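Local coordinates for protein beta-fructofuranosidase (Bifidobacterium adolescentis, PDB 6NOB) that probably hydrolyses terminal beta-fructofuranoside residues of sucrose and related fructosides, as a family 32 glycoside hydrolase, at residues 188-193 and 223-228. Residues are numbered along the deposited sequence; the frame is centred on the assembly and turned at random.
Sequences ERIVGG and RHLETR
Arg223 meets Gly193 with the end of a side chain bent at chi2 (-76°), its NH1 3.7 Å from Gly193 C; the guanidinium itself is held by a salt bridge to Glu252 and by hydrogen bonds to Glu179 and Gln181. His224 forms a hydrogen-bonded pair with Gly193: His224 N bonds Gly193 O at 3.1 Å and Gly193 N returns a bond to His224 O. Gly192 CA comes within 3.2 Å of that same His224 O in a CA-H...O contact; a CB here would clash with the oxygen, so the close approach depends on the missing side chain. The imidazole turns its CD2 edge to Val191 O, in plane, while NE2 donates to Glu226 OE1 (2.9 Å) on the anti side of the carboxylate and ND1 bonds Glu236; bonds from both ring nitrogens should fix its rotation. Leu225 CD1 lies 3.8 Å from Ile190 CG2, on the face that Thr227 shares. Glu226 O accepts Val191 N at 2.8 Å, whereas the return bond from Glu226 N to Val191 O is weak (N-H...O angle 126°). Beyond Thr227, Arg228 N bonds Arg189 O, and a water joins that oxygen to Arg228 O. The Arg228 side chain, extended from CG to NE, crosses that of Val191 at about a right angle, with Val191 CB 3.6 Å above the centre of the guanidinium plane; at its edge NE donates to Glu188 O (2.9 Å), and a second water spans NH2, weakly, and Ile190 O. Hydrogen-bonded pairs His224-Gly193 and Glu226-Val191 alternate with non-hydrogen-bonded Leu225-Gly192 and Thr227-Ile190; with directions 168° apart, this identifies antiparallel pairing of outermost strand 190-202 with 216-227 in a four-stranded sheet, consistent with one blade of the five-bladed beta-propeller of family 32 catalytic domains.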
# COMPACT_ATOMS: atom_id res chain seq x y z
N GLU A 188 8.33 25.81 -6.76
CA GLU A 188 8.32 25.30 -5.40
C GLU A 188 7.04 25.62 -4.65
O GLU A 188 6.83 25.07 -3.56
CB GLU A 188 9.52 25.85 -4.62
CG GLU A 188 10.86 25.33 -5.11
CD GLU A 188 12.03 25.92 -4.35
OE1 GLU A 188 12.34 27.11 -4.58
OE2 GLU A 188 12.63 25.20 -3.52
N ARG A 189 6.17 26.47 -5.20
CA ARG A 189 4.94 26.83 -4.51
C ARG A 189 3.91 25.71 -4.55
O ARG A 189 2.94 25.75 -3.79
CB ARG A 189 4.33 28.09 -5.13
CG ARG A 189 5.23 29.33 -5.06
CD ARG A 189 4.66 30.43 -5.94
NE ARG A 189 4.57 30.00 -7.34
CZ ARG A 189 3.88 30.63 -8.28
NH1 ARG A 189 3.19 31.73 -7.99
NH2 ARG A 189 3.87 30.15 -9.52
N ILE A 190 4.09 24.71 -5.41
CA ILE A 190 3.08 23.68 -5.60
C ILE A 190 3.64 22.33 -5.17
O ILE A 190 4.86 22.12 -5.08
CB ILE A 190 2.58 23.63 -7.06
CG1 ILE A 190 3.75 23.58 -8.04
CG2 ILE A 190 1.70 24.83 -7.35
CD1 ILE A 190 3.33 23.51 -9.49
N VAL A 191 2.72 21.40 -4.90
CA VAL A 191 3.05 20.04 -4.49
C VAL A 191 1.98 19.12 -5.07
O VAL A 191 0.83 19.51 -5.27
CB VAL A 191 3.13 19.93 -2.95
CG1 VAL A 191 1.77 20.17 -2.30
CG2 VAL A 191 3.70 18.57 -2.53
N GLY A 192 2.38 17.88 -5.37
CA GLY A 192 1.46 16.90 -5.90
C GLY A 192 2.14 15.70 -6.53
O GLY A 192 3.01 15.08 -5.91
N GLY A 193 1.73 15.33 -7.75
CA GLY A 193 2.39 14.28 -8.50
C GLY A 193 1.40 13.25 -9.01
O GLY A 193 0.19 13.51 -9.10
N ARG A 223 -4.08 12.64 -10.71
CA ARG A 223 -3.07 13.69 -10.73
C ARG A 223 -3.44 14.73 -9.68
O ARG A 223 -4.60 15.16 -9.62
CB ARG A 223 -2.95 14.33 -12.11
CG ARG A 223 -2.15 13.52 -13.11
CD ARG A 223 -0.66 13.62 -12.84
NE ARG A 223 0.10 12.68 -13.66
CZ ARG A 223 1.41 12.47 -13.52
NH1 ARG A 223 2.09 13.12 -12.60
NH2 ARG A 223 2.02 11.59 -14.31
N HIS A 224 -2.47 15.12 -8.86
CA HIS A 224 -2.69 16.04 -7.76
C HIS A 224 -1.87 17.30 -7.99
O HIS A 224 -0.68 17.22 -8.30
CB HIS A 224 -2.31 15.40 -6.43
CG HIS A 224 -2.57 16.26 -5.23
ND1 HIS A 224 -3.67 16.08 -4.41
CD2 HIS A 224 -1.87 17.29 -4.70
CE1 HIS A 224 -3.63 16.97 -3.43
NE2 HIS A 224 -2.55 17.71 -3.58
N LEU A 225 -2.52 18.46 -7.85
CA LEU A 225 -1.86 19.76 -7.93
C LEU A 225 -2.38 20.62 -6.80
O LEU A 225 -3.60 20.81 -6.68
CB LEU A 225 -2.11 20.43 -9.28
CG LEU A 225 -1.77 21.92 -9.36
CD1 LEU A 225 -0.27 22.15 -9.22
CD2 LEU A 225 -2.30 22.51 -10.66
N GLU A 226 -1.48 21.14 -5.97
CA GLU A 226 -1.88 21.89 -4.79
C GLU A 226 -0.87 22.99 -4.50
O GLU A 226 0.34 22.75 -4.51
CB GLU A 226 -1.99 20.96 -3.57
CG GLU A 226 -2.17 21.69 -2.25
CD GLU A 226 -2.31 20.74 -1.07
OE1 GLU A 226 -2.21 19.52 -1.29
OE2 GLU A 226 -2.52 21.23 0.06
N THR A 227 -1.38 24.20 -4.25
CA THR A 227 -0.55 25.30 -3.78
C THR A 227 -0.28 25.11 -2.29
O THR A 227 -1.23 25.10 -1.49
CB THR A 227 -1.24 26.63 -4.04
OG1 THR A 227 -1.62 26.71 -5.43
CG2 THR A 227 -0.33 27.80 -3.69
N ARG A 228 0.99 24.94 -1.93
CA ARG A 228 1.36 24.69 -0.54
C ARG A 228 0.76 25.74 0.39
O ARG A 228 0.92 26.95 0.18
CB ARG A 228 2.89 24.69 -0.39
CG ARG A 228 3.60 23.55 -1.10
CD ARG A 228 5.10 23.61 -0.83
NE ARG A 228 5.87 22.89 -1.85
CZ ARG A 228 6.22 21.61 -1.75
NH1 ARG A 228 5.89 20.90 -0.69
NH2 ARG A 228 6.92 21.04 -2.73
O HOH W 1 2.77 27.92 -1.75
O HOH W 2 7.19 20.85 -5.58